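Local coordinates for replicative DNA helicase (Nostoc punctiforme, PDB 4O1R), which carries an intein that probably excises itself by protein splicing and joins the flanking helicase segments, at residues F52-L66 with D109-F123. Residues are numbered along the deposited sequence; the frame is centred on the assembly and turned at random.
Sequences FSTGIKPLFTLTTRL and DEIVSITYSGEEEVF. Unlike the reference sequence in segment 109-123: T115 (reference Glu).
The Y116 ring turns its edge to one face of the F60 ring, with the planes at 62° and the centroids 5.6 Å apart. Y116 CD1 stands over the rim of that face. P58 CB sits at the Y116 edge, 3.8 Å from CE1, and the backbone N of G118 lies over the centre of one Y116 face. At one end of the pairing, E110 CB covers the centre of one face of the R65 guanidinium, and water 2 lies at its edge, in plane. The salt bridge from R65 NH1 to E110 OE1 (3.5 Å) is charge alone, because the oxygen is well out of the guanidinium plane. Water 2 links R65 NE to D109 OD1.

Strands 52-55 and 57-64 both run antiparallel to strand 109-123 in the long curved sheet of the Hint fold, the all-beta fold of inteins. The chain turns a corner at I56, between the two. A classic beta bulge sets V112 and S113 opposite T63, and a second register shift falls between P58 and F60.

D109 OD2 accepts from T64 OG1 (2.7 Å), above the carboxylate plane, and from L66 N through its syn lone pair. Y107 OH also bonds it. Without the carboxylate, as with an alanine here, T64 OG1 and L66 N would probably lose their shared acceptor, and the turn at R65 would be less firmly held.

L59 CD2 packs on V122 CG1 at 3.5 Å. T61 OG1 and S117 OG share a hydrogen bond. S53 OG lies anti to its own N (chi1 169°), where it donates to E121 OE2 (2.6 Å) and accepts from G55 N in an ST turn.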
ATOM      1  N   PHE A  52      -9.266   9.884   1.404  1.00 14.16           N
ATOM      2  CA  PHE A  52      -9.086  11.329   1.255  1.00 14.80           C
ATOM      3  C   PHE A  52      -7.842  11.674   0.450  1.00 14.04           C
ATOM      4  O   PHE A  52      -6.884  10.899   0.397  1.00 14.50           O
ATOM      5  CB  PHE A  52      -8.997  11.984   2.649  1.00 15.84           C
ATOM      6  CG  PHE A  52      -7.996  11.324   3.556  1.00 17.01           C
ATOM      7  CD1 PHE A  52      -8.355  10.226   4.349  1.00 19.57           C
ATOM      8  CD2 PHE A  52      -6.683  11.786   3.621  1.00 18.80           C
ATOM      9  CE1 PHE A  52      -7.427   9.602   5.163  1.00 20.54           C
ATOM     10  CE2 PHE A  52      -5.744  11.170   4.441  1.00 20.61           C
ATOM     11  CZ  PHE A  52      -6.117  10.076   5.222  1.00 21.12           C
ATOM     12  N   SER A  53      -7.870  12.863  -0.138  1.00 14.19           N
ATOM     13  CA  SER A  53      -6.716  13.485  -0.769  1.00 13.95           C
ATOM     14  C   SER A  53      -5.891  14.200   0.278  1.00 13.98           C
ATOM     15  O   SER A  53      -6.432  14.831   1.193  1.00 15.30           O
ATOM     16  CB  SER A  53      -7.221  14.518  -1.775  1.00 14.37           C
ATOM     17  OG  SER A  53      -6.162  15.332  -2.238  1.00 14.03           O
ATOM     18  N   THR A  54      -4.573  14.135   0.136  1.00 13.28           N
ATOM     19  CA  THR A  54      -3.717  14.942   1.000  1.00 14.18           C
ATOM     20  C   THR A  54      -3.014  16.061   0.230  1.00 14.16           C
ATOM     21  O   THR A  54      -2.122  16.721   0.770  1.00 15.80           O
ATOM     22  CB  THR A  54      -2.675  14.109   1.766  1.00 14.45           C
ATOM     23  OG1 THR A  54      -1.813  13.471   0.829  1.00 16.29           O
ATOM     24  CG2 THR A  54      -3.337  13.054   2.641  1.00 16.81           C
ATOM     25  N   GLY A  55      -3.430  16.295  -1.010  1.00 13.25           N
ATOM     26  CA  GLY A  55      -2.846  17.371  -1.822  1.00 13.42           C
ATOM     27  C   GLY A  55      -1.919  16.825  -2.889  1.00 12.40           C
ATOM     28  O   GLY A  55      -1.941  15.625  -3.185  1.00 13.48           O
ATOM     29  N   ILE A  56      -1.117  17.712  -3.469  1.00 11.77           N
ATOM     30  CA  ILE A  56      -0.166  17.353  -4.505  1.00 12.04           C
ATOM     31  C   ILE A  56       1.200  17.196  -3.867  1.00 11.45           C
ATOM     32  O   ILE A  56       1.676  18.111  -3.188  1.00 12.77           O
ATOM     33  CB  ILE A  56      -0.146  18.432  -5.595  1.00 11.79           C
ATOM     34  CG1 ILE A  56      -1.485  18.433  -6.352  1.00 13.02           C
ATOM     35  CG2 ILE A  56       1.029  18.195  -6.557  1.00 13.21           C
ATOM     36  CD1 ILE A  56      -1.716  19.666  -7.226  1.00 14.09           C
ATOM     37  N   LYS A  57       1.814  16.026  -4.052  1.00 11.39           N
ATOM     38  CA  LYS A  57       3.080  15.701  -3.401  1.00 12.03           C
ATOM     39  C   LYS A  57       3.991  14.947  -4.361  1.00 11.74           C
ATOM     40  O   LYS A  57       3.522  14.366  -5.344  1.00 11.48           O
ATOM     41  CB  LYS A  57       2.824  14.852  -2.142  1.00 12.40           C
ATOM     42  CG  LYS A  57       2.154  15.703  -1.063  0.53 12.60           C
ATOM     43  CD  LYS A  57       1.910  14.953   0.217  0.53 13.31           C
ATOM     44  CE  LYS A  57       0.808  15.615   1.022  0.53 15.98           C
ATOM     45  NZ  LYS A  57       1.193  16.959   1.519  0.53 18.99           N
ATOM     46  N   PRO A  58       5.301  14.921  -4.068  1.00 11.82           N
ATOM     47  CA  PRO A  58       6.242  14.126  -4.867  1.00 11.65           C
ATOM     48  C   PRO A  58       6.017  12.628  -4.700  1.00 11.57           C
ATOM     49  O   PRO A  58       5.738  12.146  -3.597  1.00 12.27           O
ATOM     50  CB  PRO A  58       7.623  14.540  -4.314  1.00 12.36           C
ATOM     51  CG  PRO A  58       7.388  15.783  -3.505  1.00 13.26           C
ATOM     52  CD  PRO A  58       5.989  15.657  -2.989  1.00 12.63           C
ATOM     53  N   LEU A  59       6.113  11.912  -5.811  1.00 11.67           N
ATOM     54  CA  LEU A  59       5.924  10.469  -5.851  1.00 11.78           C
ATOM     55  C   LEU A  59       7.180   9.761  -6.304  1.00 11.53           C
ATOM     56  O   LEU A  59       7.921  10.279  -7.156  1.00 12.07           O
ATOM     57  CB  LEU A  59       4.791  10.102  -6.819  1.00 12.67           C
ATOM     58  CG  LEU A  59       3.375  10.366  -6.313  1.00 13.11           C
ATOM     59  CD1 LEU A  59       2.369  10.201  -7.431  1.00 16.17           C
ATOM     60  CD2 LEU A  59       3.041   9.458  -5.127  1.00 13.49           C
ATOM     61  N   PHE A  60       7.359   8.552  -5.768  1.00 10.98           N
ATOM     62  CA  PHE A  60       8.418   7.640  -6.205  1.00 10.85           C
ATOM     63  C   PHE A  60       7.776   6.349  -6.671  1.00 10.90           C
ATOM     64  O   PHE A  60       6.868   5.846  -6.016  1.00 11.69           O
ATOM     65  CB  PHE A  60       9.373   7.344  -5.044  1.00 11.81           C
ATOM     66  CG  PHE A  60      10.153   8.545  -4.594  1.00 13.01           C
ATOM     67  CD1 PHE A  60       9.563   9.492  -3.751  1.00 14.61           C
ATOM     68  CD2 PHE A  60      11.454   8.754  -5.037  1.00 14.74           C
ATOM     69  CE1 PHE A  60      10.259  10.636  -3.351  1.00 17.19           C
ATOM     70  CE2 PHE A  60      12.159   9.898  -4.642  1.00 17.02           C
ATOM     71  CZ  PHE A  60      11.558  10.825  -3.800  1.00 17.89           C
ATOM     72  N   THR A  61       8.255   5.824  -7.796  1.00 11.04           N
ATOM     73  CA  THR A  61       7.814   4.520  -8.300  1.00 11.37           C
ATOM     74  C   THR A  61       8.740   3.447  -7.763  1.00 11.05           C
ATOM     75  O   THR A  61       9.961   3.493  -7.984  1.00 11.40           O
ATOM     76  CB  THR A  61       7.825   4.495  -9.820  1.00 12.33           C
ATOM     77  OG1 THR A  61       7.024   5.580 -10.292  1.00 14.16           O
ATOM     78  CG2 THR A  61       7.241   3.194 -10.356  1.00 13.43           C
ATOM     79  N   LEU A  62       8.157   2.500  -7.043  1.00 10.73           N
ATOM     80  CA  LEU A  62       8.892   1.370  -6.499  1.00 11.03           C
ATOM     81  C   LEU A  62       8.467   0.123  -7.257  1.00 11.21           C
ATOM     82  O   LEU A  62       7.271  -0.106  -7.422  1.00 11.82           O
ATOM     83  CB  LEU A  62       8.588   1.253  -5.008  1.00 12.13           C
ATOM     84  CG  LEU A  62       9.271   0.115  -4.241  1.00 12.90           C
ATOM     85  CD1 LEU A  62       9.470   0.527  -2.797  1.00 15.40           C
ATOM     86  CD2 LEU A  62       8.451  -1.167  -4.337  1.00 14.26           C
ATOM     87  N   THR A  63       9.443  -0.655  -7.727  1.00 10.97           N
ATOM     88  CA  THR A  63       9.165  -1.882  -8.480  1.00 11.32           C
ATOM     89  C   THR A  63       9.853  -3.056  -7.813  1.00 11.10           C
ATOM     90  O   THR A  63      10.999  -2.931  -7.365  1.00 11.35           O
ATOM     91  CB  THR A  63       9.653  -1.744  -9.938  1.00 11.89           C
ATOM     92  OG1 THR A  63       9.093  -0.557 -10.509  1.00 12.89           O
ATOM     93  CG2 THR A  63       9.238  -2.938 -10.796  1.00 12.99           C
ATOM     94  N   THR A  64       9.164  -4.193  -7.751  1.00 11.28           N
ATOM     95  CA  THR A  64       9.735  -5.397  -7.154  1.00 12.26           C
ATOM     96  C   THR A  64      10.149  -6.399  -8.235  1.00 12.55           C
ATOM     97  O   THR A  64       9.760  -6.281  -9.403  1.00 13.08           O
ATOM     98  CB  THR A  64       8.759  -6.076  -6.159  1.00 12.43           C
ATOM     99  OG1 THR A  64       7.708  -6.728  -6.891  1.00 13.38           O
ATOM    100  CG2 THR A  64       8.165  -5.063  -5.168  1.00 14.39           C
ATOM    101  N   ARG A  65      10.895  -7.419  -7.817  1.00 13.00           N
ATOM    102  CA  ARG A  65      11.419  -8.449  -8.718  1.00 13.94           C
ATOM    103  C   ARG A  65      10.314  -9.230  -9.438  1.00 14.84           C
ATOM    104  O   ARG A  65      10.484  -9.588 -10.605  1.00 16.16           O
ATOM    105  CB  ARG A  65      12.361  -9.377  -7.946  1.00 14.06           C
ATOM    106  CG  ARG A  65      13.057 -10.464  -8.769  1.00 15.53           C
ATOM    107  CD  ARG A  65      14.121 -11.210  -7.928  1.00 17.54           C
ATOM    108  NE  ARG A  65      13.563 -11.778  -6.688  1.00 18.90           N
ATOM    109  CZ  ARG A  65      14.274 -12.112  -5.604  1.00 20.24           C
ATOM    110  NH1 ARG A  65      15.593 -11.959  -5.569  1.00 19.61           N
ATOM    111  NH2 ARG A  65      13.651 -12.597  -4.536  1.00 22.57           N
ATOM    112  N   LEU A  66       9.195  -9.476  -8.759  1.00 15.72           N
ATOM    113  CA  LEU A  66       8.036 -10.156  -9.361  0.60 16.54           C
ATOM    114  C   LEU A  66       7.263  -9.255 -10.300  1.00 16.87           C
ATOM    115  O   LEU A  66       6.339  -9.711 -10.991  1.00 18.81           O
ATOM    116  CB  LEU A  66       7.075 -10.653  -8.284  0.60 17.32           C
ATOM    117  CG  LEU A  66       7.489 -11.862  -7.452  0.60 17.90           C
ATOM    118  CD1 LEU A  66       6.348 -12.185  -6.571  0.60 20.70           C
ATOM    119  CD2 LEU A  66       7.812 -13.076  -8.287  0.60 19.67           C
ATOM    120  N   ASP A 109       9.407  -9.974  -1.286  1.00 14.27           N
ATOM    121  CA  ASP A 109       9.916  -9.726  -2.631  1.00 14.26           C
ATOM    122  C   ASP A 109      11.029  -8.685  -2.594  1.00 13.86           C
ATOM    123  O   ASP A 109      11.018  -7.769  -1.775  1.00 15.81           O
ATOM    124  CB  ASP A 109       8.784  -9.265  -3.555  1.00 14.92           C
ATOM    125  CG  ASP A 109       9.079  -9.517  -5.035  1.00 16.40           C
ATOM    126  OD1 ASP A 109      10.107 -10.139  -5.381  1.00 19.42           O
ATOM    127  OD2 ASP A 109       8.231  -9.106  -5.832  1.00 20.30           O
ATOM    128  N   GLU A 110      11.965  -8.810  -3.513  1.00 13.18           N
ATOM    129  CA  GLU A 110      13.092  -7.899  -3.614  1.00 12.33           C
ATOM    130  C   GLU A 110      12.724  -6.626  -4.378  1.00 11.86           C
ATOM    131  O   GLU A 110      12.100  -6.696  -5.448  1.00 12.45           O
ATOM    132  CB  GLU A 110      14.205  -8.628  -4.373  1.00 13.05           C
ATOM    133  CG  GLU A 110      15.493  -7.854  -4.438  1.00 13.74           C
ATOM    134  CD  GLU A 110      16.430  -8.352  -5.507  1.00 17.88           C
ATOM    135  OE1 GLU A 110      15.966  -8.671  -6.622  1.00 21.66           O
ATOM    136  OE2 GLU A 110      17.636  -8.368  -5.245  1.00 20.25           O
ATOM    137  N   ILE A 111      13.135  -5.472  -3.854  1.00 11.46           N
ATOM    138  CA  ILE A 111      13.033  -4.210  -4.594  1.00 11.98           C
ATOM    139  C   ILE A 111      14.100  -4.169  -5.678  1.00 11.94           C
ATOM    140  O   ILE A 111      15.296  -4.364  -5.385  1.00 13.70           O
ATOM    141  CB  ILE A 111      13.238  -3.008  -3.660  1.00 12.25           C
ATOM    142  CG1 ILE A 111      12.129  -2.955  -2.608  1.00 13.28           C
ATOM    143  CG2 ILE A 111      13.272  -1.691  -4.467  1.00 13.51           C
ATOM    144  CD1 ILE A 111      12.442  -2.042  -1.449  1.00 14.73           C
ATOM    145  N   VAL A 112      13.675  -3.931  -6.922  1.00 11.71           N
ATOM    146  CA  VAL A 112      14.628  -3.792  -8.042  1.00 12.19           C
ATOM    147  C   VAL A 112      14.851  -2.350  -8.491  1.00 12.08           C
ATOM    148  O   VAL A 112      15.873  -2.047  -9.106  1.00 13.49           O
ATOM    149  CB  VAL A 112      14.283  -4.703  -9.260  1.00 12.47           C
ATOM    150  CG1 VAL A 112      14.322  -6.178  -8.861  1.00 13.30           C
ATOM    151  CG2 VAL A 112      12.941  -4.348  -9.851  1.00 13.76           C
ATOM    152  N   SER A 113      13.918  -1.459  -8.167  1.00 11.37           N
ATOM    153  CA  SER A 113      14.087  -0.057  -8.524  1.00 11.70           C
ATOM    154  C   SER A 113      13.228   0.858  -7.692  1.00 10.72           C
ATOM    155  O   SER A 113      12.109   0.502  -7.309  1.00 11.60           O
ATOM    156  CB  SER A 113      13.829   0.163 -10.021  1.00 12.82           C
ATOM    157  OG  SER A 113      12.514  -0.155 -10.349  0.58 10.68           O
ATOM    158  N   ILE A 114      13.780   2.030  -7.399  1.00 10.67           N
ATOM    159  CA  ILE A 114      13.015   3.147  -6.839  1.00 11.13           C
ATOM    160  C   ILE A 114      13.399   4.377  -7.643  1.00 11.50           C
ATOM    161  O   ILE A 114      14.592   4.681  -7.781  1.00 12.09           O
ATOM    162  CB  ILE A 114      13.278   3.384  -5.333  1.00 10.95           C
ATOM    163  CG1 ILE A 114      12.972   2.118  -4.522  1.00 12.79           C
ATOM    164  CG2 ILE A 114      12.421   4.538  -4.836  1.00 12.66           C
ATOM    165  CD1 ILE A 114      13.368   2.240  -3.058  1.00 14.17           C
ATOM    166  N   THR A 115      12.397   5.088  -8.168  1.00 12.08           N
ATOM    167  CA  THR A 115      12.642   6.177  -9.108  1.00 14.10           C
ATOM    168  C   THR A 115      11.699   7.327  -8.822  1.00 13.37           C
ATOM    169  O   THR A 115      10.485   7.134  -8.791  1.00 13.52           O
ATOM    170  CB  THR A 115      12.371   5.689 -10.567  1.00 14.79           C
ATOM    171  OG1 THR A 115      13.168   4.532 -10.873  1.00 22.22           O
ATOM    172  CG2 THR A 115      12.635   6.797 -11.586  1.00 19.00           C
ATOM    173  N   TYR A 116      12.233   8.529  -8.637  1.00 12.94           N
ATOM    174  CA  TYR A 116      11.376   9.703  -8.549  1.00 13.12           C
ATOM    175  C   TYR A 116      10.536   9.811  -9.820  1.00 13.88           C
ATOM    176  O   TYR A 116      11.065   9.714 -10.929  1.00 14.98           O
ATOM    177  CB  TYR A 116      12.222  10.960  -8.330  1.00 13.44           C
ATOM    178  CG  TYR A 116      11.387  12.207  -8.348  1.00 14.34           C
ATOM    179  CD1 TYR A 116      10.395  12.420  -7.390  1.00 15.39           C
ATOM    180  CD2 TYR A 116      11.570  13.167  -9.326  1.00 16.54           C
ATOM    181  CE1 TYR A 116       9.611  13.575  -7.408  1.00 17.85           C
ATOM    182  CE2 TYR A 116      10.793  14.319  -9.352  1.00 18.71           C
ATOM    183  CZ  TYR A 116       9.818  14.513  -8.393  1.00 18.11           C
ATOM    184  OH  TYR A 116       9.040  15.663  -8.418  1.00 23.11           O
ATOM    185  N   SER A 117       9.229  10.022  -9.668  1.00 13.86           N
ATOM    186  CA  SER A 117       8.356  10.074 -10.849  1.00 15.16           C
ATOM    187  C   SER A 117       7.385  11.258 -10.862  1.00 16.24           C
ATOM    188  O   SER A 117       6.298  11.178 -11.436  1.00 19.02           O
ATOM    189  CB  SER A 117       7.625   8.741 -11.036  1.00 17.12           C
ATOM    190  OG  SER A 117       6.871   8.430  -9.896  1.00 17.50           O
ATOM    191  N   GLY A 118       7.768  12.346 -10.213  1.00 14.99           N
ATOM    192  CA  GLY A 118       7.052  13.608 -10.370  1.00 14.71           C
ATOM    193  C   GLY A 118       6.056  13.856  -9.268  1.00 14.55           C
ATOM    194  O   GLY A 118       5.986  13.113  -8.299  1.00 15.98           O
ATOM    195  N   GLU A 119       5.279  14.913  -9.430  1.00 14.72           N
ATOM    196  CA  GLU A 119       4.269  15.302  -8.447  1.00 14.35           C
ATOM    197  C   GLU A 119       2.876  15.078  -9.007  1.00 14.47           C
ATOM    198  O   GLU A 119       2.608  15.365 -10.180  1.00 15.98           O
ATOM    199  CB  GLU A 119       4.425  16.783  -8.068  1.00 14.85           C
ATOM    200  CG  GLU A 119       5.748  17.140  -7.399  1.00 17.45           C
ATOM    201  CD  GLU A 119       5.845  18.609  -7.033  1.00 20.27           C
ATOM    202  OE1 GLU A 119       5.061  19.426  -7.570  1.00 23.22           O
ATOM    203  OE2 GLU A 119       6.712  18.936  -6.198  1.00 22.43           O
ATOM    204  N   GLU A 120       1.987  14.567  -8.162  1.00 13.98           N
ATOM    205  CA  GLU A 120       0.578  14.389  -8.516  1.00 14.41           C
ATOM    206  C   GLU A 120      -0.243  14.530  -7.262  1.00 13.22           C
ATOM    207  O   GLU A 120       0.302  14.497  -6.158  1.00 12.25           O
ATOM    208  CB  GLU A 120       0.311  12.976  -9.067  1.00 16.28           C
ATOM    209  CG  GLU A 120       1.093  12.594 -10.299  1.00 20.14           C
ATOM    210  CD  GLU A 120       0.640  11.286 -10.907  1.00 23.45           C
ATOM    211  OE1 GLU A 120      -0.238  10.597 -10.336  1.00 23.10           O
ATOM    212  OE2 GLU A 120       1.177  10.944 -11.975  1.00 26.95           O
ATOM    213  N   GLU A 121      -1.552  14.662  -7.413  1.00 12.84           N
ATOM    214  CA  GLU A 121      -2.434  14.532  -6.259  1.00 12.64           C
ATOM    215  C   GLU A 121      -2.300  13.125  -5.661  1.00 12.58           C
ATOM    216  O   GLU A 121      -2.183  12.132  -6.392  1.00 13.41           O
ATOM    217  CB  GLU A 121      -3.889  14.830  -6.626  1.00 13.76           C
ATOM    218  CG  GLU A 121      -4.772  14.937  -5.402  1.00 13.59           C
ATOM    219  CD  GLU A 121      -6.187  15.353  -5.705  1.00 14.74           C
ATOM    220  OE1 GLU A 121      -6.593  15.337  -6.884  1.00 16.25           O
ATOM    221  OE2 GLU A 121      -6.892  15.694  -4.737  1.00 16.33           O
ATOM    222  N   VAL A 122      -2.273  13.045  -4.333  1.00 11.87           N
ATOM    223  CA  VAL A 122      -2.083  11.766  -3.654  1.00 11.93           C
ATOM    224  C   VAL A 122      -3.172  11.548  -2.607  1.00 11.52           C
ATOM    225  O   VAL A 122      -3.806  12.504  -2.142  1.00 11.88           O
ATOM    226  CB  VAL A 122      -0.659  11.629  -3.047  1.00 12.10           C
ATOM    227  CG1 VAL A 122       0.379  11.563  -4.143  1.00 13.19           C
ATOM    228  CG2 VAL A 122      -0.360  12.763  -2.097  1.00 13.58           C
ATOM    229  N   PHE A 123      -3.387  10.279  -2.263  1.00 11.82           N
ATOM    230  CA  PHE A 123      -4.567   9.836  -1.524  1.00 12.09           C
ATOM    231  C   PHE A 123      -4.191   8.802  -0.495  1.00 12.76           C
ATOM    232  O   PHE A 123      -3.200   8.080  -0.636  1.00 12.88           O
ATOM    233  CB  PHE A 123      -5.583   9.218  -2.501  1.00 12.31           C
ATOM    234  CG  PHE A 123      -6.010  10.153  -3.590  1.00 12.18           C
ATOM    235  CD1 PHE A 123      -5.252  10.282  -4.757  1.00 12.99           C
ATOM    236  CD2 PHE A 123      -7.160  10.923  -3.450  1.00 13.23           C
ATOM    237  CE1 PHE A 123      -5.628  11.169  -5.764  1.00 14.54           C
ATOM    238  CE2 PHE A 123      -7.546  11.800  -4.458  1.00 13.93           C
ATOM    239  CZ  PHE A 123      -6.781  11.918  -5.614  1.00 13.94           C
TER
HETATM  240  O   HOH W   1      10.602   1.764 -10.049  1.00 12.79           O
HETATM  241  O   HOH W   2      10.815 -12.522  -6.396  1.00 27.40           O